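Local coordinates for protein particle-associated lyase (Acinetobacter bacteriophage AP22, PDB 4Y9V) that binds the capsular polysaccharide of Acinetobacter baumannii as a trimeric phage tailspike and probably cleaves it as a polysaccharide lyase, at residues 246-251 with 268-274; 293-299 with 323-329. One frame throughout, in Å; residues are numbered along the deposited sequence. Where two conformers were deposited one is given.

Contact 1 (246-251 with 268-274); sequences GGKFAG and KNNAPAN. With 49T (2-acetamido-2-deoxy-alpha-D-fucopyranose), chain B.
Asn274 reaches Lys248 through its amide, ND2 donating to the carbonyl O of Lys248 at 2.9 Å. That oxygen lies in the Asn274 amide plane, yet the donor sits above the carbonyl plane, 50° out of it. The Asn274 side chain crosses that of Phe249 at about a right angle, amide and ring planes 59° apart: OD1 comes to the ring edge, 3.5 Å from CD1, while also accepting from the backbone N of Leu276. Lys248, extended with CG anti to its own N (chi1 -179°), lays that CG over the centre of one face of the Phe249 ring and beside ND2 of Asn274. In this pectin lyase-like domain, which has the parallel beta-helix architecture, the ring belongs to the glycan pocket. Its other face receives the acetamide methyl C8 of the bound N-acetylfucosamine, 3.6 Å above the plane. Deeper in, Asn269 ND2 makes a second, weak bond of 3.2 Å to Lys248 O and donates to a water within hydrogen-bonding distance of the carbonyl O atoms of Gly246 and Lys268. Asn269 OD1 accepts from Ala271 N at 3.2 Å in an Asx turn, and from Asn277 ND2. Ala271 CB packs 3.6 Å from Lys248 O.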
ATOM      1  N   GLY A 246       6.447 -27.218  19.287  1.00  6.06           N
ATOM      2  CA  GLY A 246       7.506 -28.153  19.032  1.00  6.49           C
ATOM      3  C   GLY A 246       7.759 -28.388  17.559  1.00  5.85           C
ATOM      4  O   GLY A 246       7.276 -27.677  16.668  1.00  6.44           O
ATOM      5  N   GLY A 247       8.574 -29.423  17.311  1.00  6.42           N
ATOM      6  CA  GLY A 247       9.107 -29.719  16.003  1.00  6.23           C
ATOM      7  C   GLY A 247      10.528 -29.193  15.851  1.00  6.02           C
ATOM      8  O   GLY A 247      10.810 -28.065  16.230  1.00  6.44           O
ATOM      9  N   LYS A 248      11.413 -30.011  15.306  1.00  5.67           N
ATOM     10  CA  LYS A 248      12.816 -29.609  15.212  1.00  5.62           C
ATOM     11  C   LYS A 248      13.055 -28.488  14.193  1.00  5.30           C
ATOM     12  O   LYS A 248      13.832 -27.586  14.467  1.00  6.00           O
ATOM     13  CB  LYS A 248      13.665 -30.845  14.865  1.00  6.05           C
ATOM     14  CG  LYS A 248      15.151 -30.534  14.778  1.00  6.45           C
ATOM     15  CD  LYS A 248      15.972 -31.838  14.717  1.00  8.00           C
ATOM     16  CE  LYS A 248      17.465 -31.545  14.642  1.00 10.51           C
ATOM     17  NZ  LYS A 248      18.202 -32.840  14.704  1.00 14.21           N
ATOM     18  N   PHE A 249      12.422 -28.597  13.015  1.00  5.55           N
ATOM     19  CA  PHE A 249      12.835 -27.775  11.878  1.00  5.53           C
ATOM     20  C   PHE A 249      11.884 -26.642  11.533  1.00  4.99           C
ATOM     21  O   PHE A 249      12.360 -25.534  11.226  1.00  5.29           O
ATOM     22  CB  PHE A 249      13.040 -28.634  10.650  1.00  6.01           C
ATOM     23  CG  PHE A 249      14.216 -29.607  10.784  1.00  6.24           C
ATOM     24  CD1 PHE A 249      15.506 -29.121  10.891  1.00  7.00           C
ATOM     25  CD2 PHE A 249      14.012 -30.980  10.794  1.00  7.09           C
ATOM     26  CE1 PHE A 249      16.584 -29.986  11.013  1.00  8.38           C
ATOM     27  CE2 PHE A 249      15.087 -31.842  10.921  1.00  8.50           C
ATOM     28  CZ  PHE A 249      16.380 -31.354  11.023  1.00  8.59           C
ATOM     29  N   ALA A 250      10.579 -26.888  11.531  1.00  5.26           N
ATOM     30  CA  ALA A 250       9.602 -25.871  11.153  1.00  5.04           C
ATOM     31  C   ALA A 250       8.244 -26.282  11.721  1.00  5.28           C
ATOM     32  O   ALA A 250       7.990 -27.462  11.925  1.00  5.93           O
ATOM     33  CB  ALA A 250       9.531 -25.688   9.654  1.00  5.86           C
ATOM     34  N   GLY A 251       7.373 -25.292  11.889  1.00  5.12           N
ATOM     35  CA  GLY A 251       6.044 -25.560  12.427  1.00  5.51           C
ATOM     36  C   GLY A 251       5.014 -25.945  11.380  1.00  5.38           C
ATOM     37  O   GLY A 251       4.259 -26.940  11.544  1.00  6.48           O
ATOM     38  N   LYS A 268       4.990 -21.969  14.801  1.00  5.19           N
ATOM     39  CA  LYS A 268       6.171 -21.518  15.536  1.00  5.57           C
ATOM     40  C   LYS A 268       7.271 -22.570  15.462  1.00  4.98           C
ATOM     41  O   LYS A 268       7.046 -23.732  15.106  1.00  5.45           O
ATOM     42  CB  LYS A 268       5.848 -21.192  16.969  1.00  6.60           C
ATOM     43  CG  LYS A 268       5.334 -22.379  17.743  1.00  8.05           C
ATOM     44  CD  LYS A 268       4.945 -22.036  19.167  1.00 10.45           C
ATOM     45  CE  LYS A 268       3.746 -21.275  19.362  1.00 12.79           C
ATOM     46  NZ  LYS A 268       2.469 -21.928  19.019  1.00 10.35           N
ATOM     47  N   ASN A 269       8.478 -22.160  15.846  1.00  5.18           N
ATOM     48  CA  ASN A 269       9.563 -23.067  16.146  1.00  5.14           C
ATOM     49  C   ASN A 269      10.312 -22.514  17.359  1.00  5.02           C
ATOM     50  O   ASN A 269      10.558 -21.326  17.426  1.00  5.69           O
ATOM     51  CB  ASN A 269      10.546 -23.206  14.964  1.00  5.66           C
ATOM     52  CG  ASN A 269      11.662 -24.162  15.284  1.00  5.45           C
ATOM     53  OD1 ASN A 269      12.715 -23.764  15.807  1.00  6.07           O
ATOM     54  ND2 ASN A 269      11.474 -25.440  14.960  1.00  6.12           N
ATOM     55  N   ASN A 270      10.675 -23.416  18.288  1.00  5.18           N
ATOM     56  CA  ASN A 270      11.376 -23.007  19.485  1.00  5.62           C
ATOM     57  C   ASN A 270      12.525 -23.938  19.815  1.00  5.89           C
ATOM     58  O   ASN A 270      12.983 -23.975  20.962  1.00  7.63           O
ATOM     59  CB  ASN A 270      10.411 -22.913  20.689  1.00  6.75           C
ATOM     60  CG  ASN A 270       9.296 -21.926  20.455  1.00  8.21           C
ATOM     61  OD1 ASN A 270       9.485 -20.728  20.818  1.00 12.25           O
ATOM     62  ND2 ASN A 270       8.258 -22.323  19.887  1.00  9.11           N
ATOM     63  N   ALA A 271      13.018 -24.667  18.821  1.00  5.57           N
ATOM     64  CA  ALA A 271      14.038 -25.674  19.030  1.00  5.73           C
ATOM     65  C   ALA A 271      15.414 -25.017  19.065  1.00  5.96           C
ATOM     66  O   ALA A 271      15.606 -23.910  18.605  1.00  6.35           O
ATOM     67  CB  ALA A 271      13.957 -26.699  17.905  1.00  6.29           C
ATOM     68  N   PRO A 272      16.421 -25.764  19.568  1.00  6.78           N
ATOM     69  CA  PRO A 272      17.798 -25.306  19.443  1.00  7.41           C
ATOM     70  C   PRO A 272      18.118 -25.018  18.005  1.00  6.93           C
ATOM     71  O   PRO A 272      17.641 -25.688  17.070  1.00  6.78           O
ATOM     72  CB  PRO A 272      18.606 -26.480  20.001  1.00  8.98           C
ATOM     73  CG  PRO A 272      17.666 -27.142  20.992  1.00  9.69           C
ATOM     74  CD  PRO A 272      16.317 -27.034  20.310  1.00  8.23           C
ATOM     75  N   ALA A 273      18.982 -24.037  17.779  1.00  8.26           N
ATOM     76  CA  ALA A 273      19.318 -23.641  16.414  1.00  8.25           C
ATOM     77  C   ALA A 273      19.891 -24.768  15.595  1.00  7.86           C
ATOM     78  O   ALA A 273      20.778 -25.526  16.028  1.00  9.83           O
ATOM     79  CB  ALA A 273      20.272 -22.438  16.512  1.00 12.64           C
ATOM     80  N   ASN A 274      19.411 -24.861  14.364  1.00  7.19           N
ATOM     81  CA  ASN A 274      19.849 -25.791  13.369  1.00  7.51           C
ATOM     82  C   ASN A 274      19.864 -25.059  12.011  1.00  7.58           C
ATOM     83  O   ASN A 274      19.924 -23.836  11.960  1.00  8.95           O
ATOM     84  CB  ASN A 274      19.035 -27.102  13.436  1.00  7.42           C
ATOM     85  CG  ASN A 274      17.547 -26.914  13.217  1.00  6.69           C
ATOM     86  OD1 ASN A 274      17.111 -26.317  12.213  1.00  7.31           O
ATOM     87  ND2 ASN A 274      16.742 -27.423  14.118  1.00  6.58           N
TER
HETATM   88  C1  49T B   2      16.307 -28.558   3.008  1.00  6.73           C
HETATM   89  C2  49T B   2      16.444 -29.962   3.605  1.00  8.07           C
HETATM   90  N2  49T B   2      16.436 -29.888   5.074  1.00  8.50           N
HETATM   91  C7  49T B   2      15.398 -30.310   5.779  1.00  9.79           C
HETATM   92  O7  49T B   2      14.345 -30.699   5.312  1.00 12.54           O
HETATM   93  C8  49T B   2      15.599 -30.250   7.296  1.00 12.22           C
HETATM   94  O5  49T B   2      16.526 -28.557   1.642  1.00  6.57           O
HETATM   95  C5  49T B   2      17.784 -29.100   1.212  1.00  7.00           C
HETATM   96  C6  49T B   2      17.893 -28.897  -0.287  1.00  7.67           C
HETATM   97  C4  49T B   2      17.867 -30.559   1.652  1.00  8.22           C
HETATM   98  O4  49T B   2      16.819 -31.284   1.017  1.00  9.22           O
HETATM   99  C3  49T B   2      17.728 -30.618   3.149  1.00  8.28           C
HETATM  100  O3  49T B   2      17.674 -32.010   3.565  1.00 10.13           O
HETATM  101  O   HOH W   1       8.681 -26.056  14.734  1.00  6.43           O
HETATM  102  O   HOH W   2       7.193 -24.695  20.486  0.53  9.02           O
HETATM  103  O   HOH W   3       7.601 -24.756  18.743  0.47 10.07           O
HETATM  104  O   HOH W   4      10.093 -26.206  18.196  1.00  6.54           O

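Contact 2 (293-299 with 323-329). With SO4 (sulfate ion), chain K.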
ATOM      1  N   GLY A 293      -1.155 -11.452  10.655  1.00  8.54           N
ATOM      2  CA  GLY A 293      -0.800 -12.483  11.580  1.00  8.84           C
ATOM      3  C   GLY A 293       0.472 -12.176  12.349  1.00  7.12           C
ATOM      4  O   GLY A 293       0.965 -11.039  12.338  1.00  7.89           O
ATOM      5  N   SER A 294       0.943 -13.168  13.074  0.51  6.50           N
ATOM      6  CA  SER A 294       2.161 -13.076  13.848  0.51  6.41           C
ATOM      7  C   SER A 294       2.791 -14.452  13.928  0.51  6.42           C
ATOM      8  O   SER A 294       2.096 -15.456  14.044  0.51  7.94           O
ATOM      9  CB  SER A 294       1.866 -12.587  15.269  0.51  8.26           C
ATOM     10  OG  SER A 294       3.026 -12.440  16.074  0.51 14.92           O
ATOM     11  N   ASN A 295       4.120 -14.458  13.856  1.00  5.20           N
ATOM     12  CA  ASN A 295       4.863 -15.674  14.030  1.00  5.04           C
ATOM     13  C   ASN A 295       6.195 -15.345  14.705  1.00  4.79           C
ATOM     14  O   ASN A 295       6.797 -14.303  14.445  1.00  4.95           O
ATOM     15  CB  ASN A 295       5.164 -16.394  12.694  1.00  5.39           C
ATOM     16  CG  ASN A 295       3.895 -16.778  11.953  1.00  5.71           C
ATOM     17  OD1 ASN A 295       3.461 -15.978  11.109  1.00  6.12           O
ATOM     18  ND2 ASN A 295       3.333 -17.908  12.300  1.00  5.94           N
ATOM     19  N   ASN A 296       6.615 -16.290  15.560  1.00  4.83           N
ATOM     20  CA  ASN A 296       7.856 -16.224  16.319  1.00  4.92           C
ATOM     21  C   ASN A 296       8.609 -17.539  16.150  1.00  5.02           C
ATOM     22  O   ASN A 296       8.010 -18.625  16.099  1.00  6.45           O
ATOM     23  CB  ASN A 296       7.561 -15.994  17.796  1.00  5.97           C
ATOM     24  CG  ASN A 296       6.972 -14.636  18.038  1.00  6.25           C
ATOM     25  OD1 ASN A 296       7.402 -13.654  17.447  1.00  6.44           O
ATOM     26  ND2 ASN A 296       6.038 -14.541  18.952  1.00  9.25           N
ATOM     27  N   SER A 297       9.933 -17.450  16.077  1.00  4.48           N
ATOM     28  CA  SER A 297      10.746 -18.639  15.866  1.00  4.78           C
ATOM     29  C   SER A 297      12.131 -18.458  16.440  1.00  4.54           C
ATOM     30  O   SER A 297      12.639 -17.340  16.567  1.00  4.83           O
ATOM     31  CB  SER A 297      10.836 -18.870  14.347  1.00  5.50           C
ATOM     32  OG  SER A 297      11.646 -19.994  14.066  1.00  7.10           O
ATOM     33  N   THR A 298      12.839 -19.581  16.672  1.00  4.79           N
ATOM     34  CA  THR A 298      14.258 -19.506  16.967  1.00  4.81           C
ATOM     35  C   THR A 298      15.014 -18.757  15.865  1.00  4.69           C
ATOM     36  O   THR A 298      15.904 -17.967  16.166  1.00  5.23           O
ATOM     37  CB  THR A 298      14.852 -20.917  17.152  1.00  4.94           C
ATOM     38  OG1 THR A 298      14.158 -21.503  18.259  1.00  5.33           O
ATOM     39  CG2 THR A 298      16.341 -20.889  17.398  1.00  5.84           C
ATOM     40  N   ARG A 299      14.692 -19.074  14.603  1.00  4.88           N
ATOM     41  CA  ARG A 299      15.264 -18.387  13.446  1.00  4.84           C
ATOM     42  C   ARG A 299      14.107 -17.706  12.693  1.00  4.87           C
ATOM     43  O   ARG A 299      13.282 -17.062  13.315  1.00  5.57           O
ATOM     44  CB  ARG A 299      16.203 -19.277  12.624  1.00  4.97           C
ATOM     45  CG  ARG A 299      17.344 -19.832  13.457  1.00  5.33           C
ATOM     46  CD  ARG A 299      18.396 -20.576  12.659  1.00  5.67           C
ATOM     47  NE  ARG A 299      19.081 -19.693  11.730  1.00  6.00           N
ATOM     48  CZ  ARG A 299      18.972 -19.667  10.427  1.00  5.94           C
ATOM     49  NH1 ARG A 299      18.197 -20.500   9.758  1.00  6.42           N
ATOM     50  NH2 ARG A 299      19.668 -18.750   9.730  1.00  7.42           N
ATOM     51  N   ALA A 323       1.845  -8.392   9.206  1.00  5.57           N
ATOM     52  CA  ALA A 323       2.397  -9.481  10.004  1.00  5.45           C
ATOM     53  C   ALA A 323       3.517  -8.984  10.901  1.00  4.98           C
ATOM     54  O   ALA A 323       4.349  -8.158  10.485  1.00  6.20           O
ATOM     55  CB  ALA A 323       2.894 -10.600   9.105  1.00  6.94           C
ATOM     56  N   ILE A 324       3.566  -9.526  12.112  1.00  5.02           N
ATOM     57  CA  ILE A 324       4.600  -9.226  13.104  1.00  4.95           C
ATOM     58  C   ILE A 324       5.448 -10.471  13.249  1.00  4.96           C
ATOM     59  O   ILE A 324       4.953 -11.510  13.688  1.00  5.81           O
ATOM     60  CB  ILE A 324       3.988  -8.739  14.427  1.00  6.54           C
ATOM     61  CG1 ILE A 324       2.884  -7.692  14.277  1.00  7.98           C
ATOM     62  CG2 ILE A 324       5.091  -8.306  15.346  1.00  8.03           C
ATOM     63  CD1 ILE A 324       3.258  -6.380  13.627  1.00 10.33           C
ATOM     64  N   LEU A 325       6.719 -10.392  12.818  1.00  4.52           N
ATOM     65  CA  LEU A 325       7.543 -11.561  12.545  1.00  4.70           C
ATOM     66  C   LEU A 325       8.888 -11.420  13.254  1.00  4.49           C
ATOM     67  O   LEU A 325       9.676 -10.525  12.923  1.00  5.02           O
ATOM     68  CB  LEU A 325       7.775 -11.655  11.030  1.00  4.89           C
ATOM     69  CG  LEU A 325       6.499 -11.796  10.185  1.00  5.37           C
ATOM     70  CD1 LEU A 325       6.840 -11.808   8.724  1.00  6.40           C
ATOM     71  CD2 LEU A 325       5.706 -13.058  10.575  1.00  6.75           C
ATOM     72  N   HIS A 326       9.179 -12.335  14.199  1.00  4.40           N
ATOM     73  CA  HIS A 326      10.387 -12.205  14.986  1.00  4.32           C
ATOM     74  C   HIS A 326      11.143 -13.515  15.155  1.00  4.34           C
ATOM     75  O   HIS A 326      10.565 -14.589  15.307  1.00  4.72           O
ATOM     76  CB  HIS A 326      10.088 -11.602  16.378  1.00  5.06           C
ATOM     77  CG  HIS A 326       9.693 -10.154  16.266  1.00  5.52           C
ATOM     78  ND1 HIS A 326      10.560  -9.201  15.764  1.00  5.87           N
ATOM     79  CD2 HIS A 326       8.584  -9.452  16.540  1.00  7.01           C
ATOM     80  CE1 HIS A 326       9.943  -8.020  15.778  1.00  7.72           C
ATOM     81  NE2 HIS A 326       8.740  -8.135  16.247  1.00  8.45           N
ATOM     82  N   SER A 327      12.486 -13.363  15.140  0.63  4.61           N
ATOM     83  CA  SER A 327      13.390 -14.447  15.466  0.63  4.49           C
ATOM     84  C   SER A 327      14.024 -14.184  16.829  0.63  4.64           C
ATOM     85  O   SER A 327      14.387 -13.032  17.145  0.63  6.80           O
ATOM     86  CB  SER A 327      14.485 -14.616  14.417  0.63  4.84           C
ATOM     87  OG  SER A 327      15.359 -13.505  14.406  0.63  5.52           O
ATOM     88  N   GLU A 328      14.233 -15.241  17.590  0.74  4.92           N
ATOM     89  CA  GLU A 328      14.919 -15.128  18.899  0.74  5.39           C
ATOM     90  C   GLU A 328      16.417 -14.971  18.732  0.74  5.23           C
ATOM     91  O   GLU A 328      17.036 -14.144  19.444  0.74  6.63           O
ATOM     92  CB  GLU A 328      14.571 -16.407  19.695  0.74  6.46           C
ATOM     93  CG  GLU A 328      15.294 -16.480  21.046  0.74  5.84           C
ATOM     94  CD  GLU A 328      16.611 -17.203  21.004  0.74  6.07           C
ATOM     95  OE1 GLU A 328      16.649 -18.300  20.402  0.74  7.25           O
ATOM     96  OE2 GLU A 328      17.540 -16.746  21.706  0.74  9.05           O
ATOM     97  N   THR A 329      17.031 -15.734  17.829  1.00  5.19           N
ATOM     98  CA  THR A 329      18.414 -15.525  17.475  1.00  5.34           C
ATOM     99  C   THR A 329      18.533 -14.272  16.598  1.00  5.19           C
ATOM    100  O   THR A 329      17.548 -13.715  16.133  1.00  5.77           O
ATOM    101  CB  THR A 329      19.017 -16.748  16.772  1.00  5.69           C
ATOM    102  OG1 THR A 329      18.390 -16.932  15.508  1.00  5.93           O
ATOM    103  CG2 THR A 329      18.942 -18.004  17.635  1.00  6.66           C
TER
HETATM  104  S   SO4 K 809      18.879 -19.302   6.179  0.80  6.01           S
HETATM  105  O1  SO4 K 809      19.193 -19.802   4.851  1.00  8.21           O
HETATM  106  O2  SO4 K 809      18.692 -17.842   6.122  1.00  9.44           O
HETATM  107  O3  SO4 K 809      20.030 -19.630   7.036  1.00  9.85           O
HETATM  108  O4  SO4 K 809      17.659 -19.889   6.783  1.00  7.53           O
HETATM  109  O   HOH W   5       5.370 -11.970  16.447  0.52  8.92           O
HETATM  110  O   HOH W   6       6.046 -11.634  16.380  0.48  8.54           O
HETATM  111  O   HOH W   7      14.394 -19.947  20.541  0.62  8.95           O
HETATM  112  O   HOH W   8      20.285 -17.771  13.618  1.00  8.27           O
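The Arg299 guanidinium meets the bound sulfate at its edge, with the sulfur in its plane: NH2 donates to O3 at 2.9 Å and NH1 to O4 at 3.1 Å, while NE points in plane to a water shared with Thr329 OG1. Asn296 and His326 run side by side in the same direction, amide and ring planes 23° apart, and Asn296 OD1 lies 3.5 Å from His326 CB. Asn296 ND2 is hydrogen-bonded to Glu176 of the second subunit, and His326 ND1 to Asn351 OD1. On the opposite sheet face Asn295 OD1, which is hydrogen-bonded to Tyr290 OH, touches Leu325 CD2 at 3.7 Å. Strands 293-297 and 323-327 are in-register parallel neighbours, 4° apart, as in successive coils of a beta-helix, with N-H groups donating alternately from each side. Beyond them Thr298 O takes two bonds from one residue, from Thr329 N at 3.0 Å and Thr329 OG1 at 2.8 Å, the hydroxyl lying between backbone N and carbonyl carbon (chi1 66°). The sulfate, probably from the crystallisation liquor and also bonded by Tyr278, His300 and Arg166, marks a site suited to an anion, consistent with the N-acetylmannosaminuronic acid bound about 6 Å from the Arg299 side chain.

Contacts 1 and 2 follow one another along the chain, the first closing before the second opens, and their centres lie about 12 Å apart within the pectin lyase-like range. Strand 268-269 neighbours strand 293-297, which in turn pairs with 323-327, placing the three on one parallel face of the beta-helix. The segments join directly where Thr298 OG1 lies 2.8 Å from Ala271 O and Thr298 N lies 3.0 Å from Asn269 O, both probable hydrogen bonds. Thus the turn leading to Asn274 in contact 1 is tied to the loop that follows strand 293-297 and carries Arg299. Phe249 lines the glycan pocket, and the Arg299 side chain lies near the mannosaminuronic acid of the same saccharide.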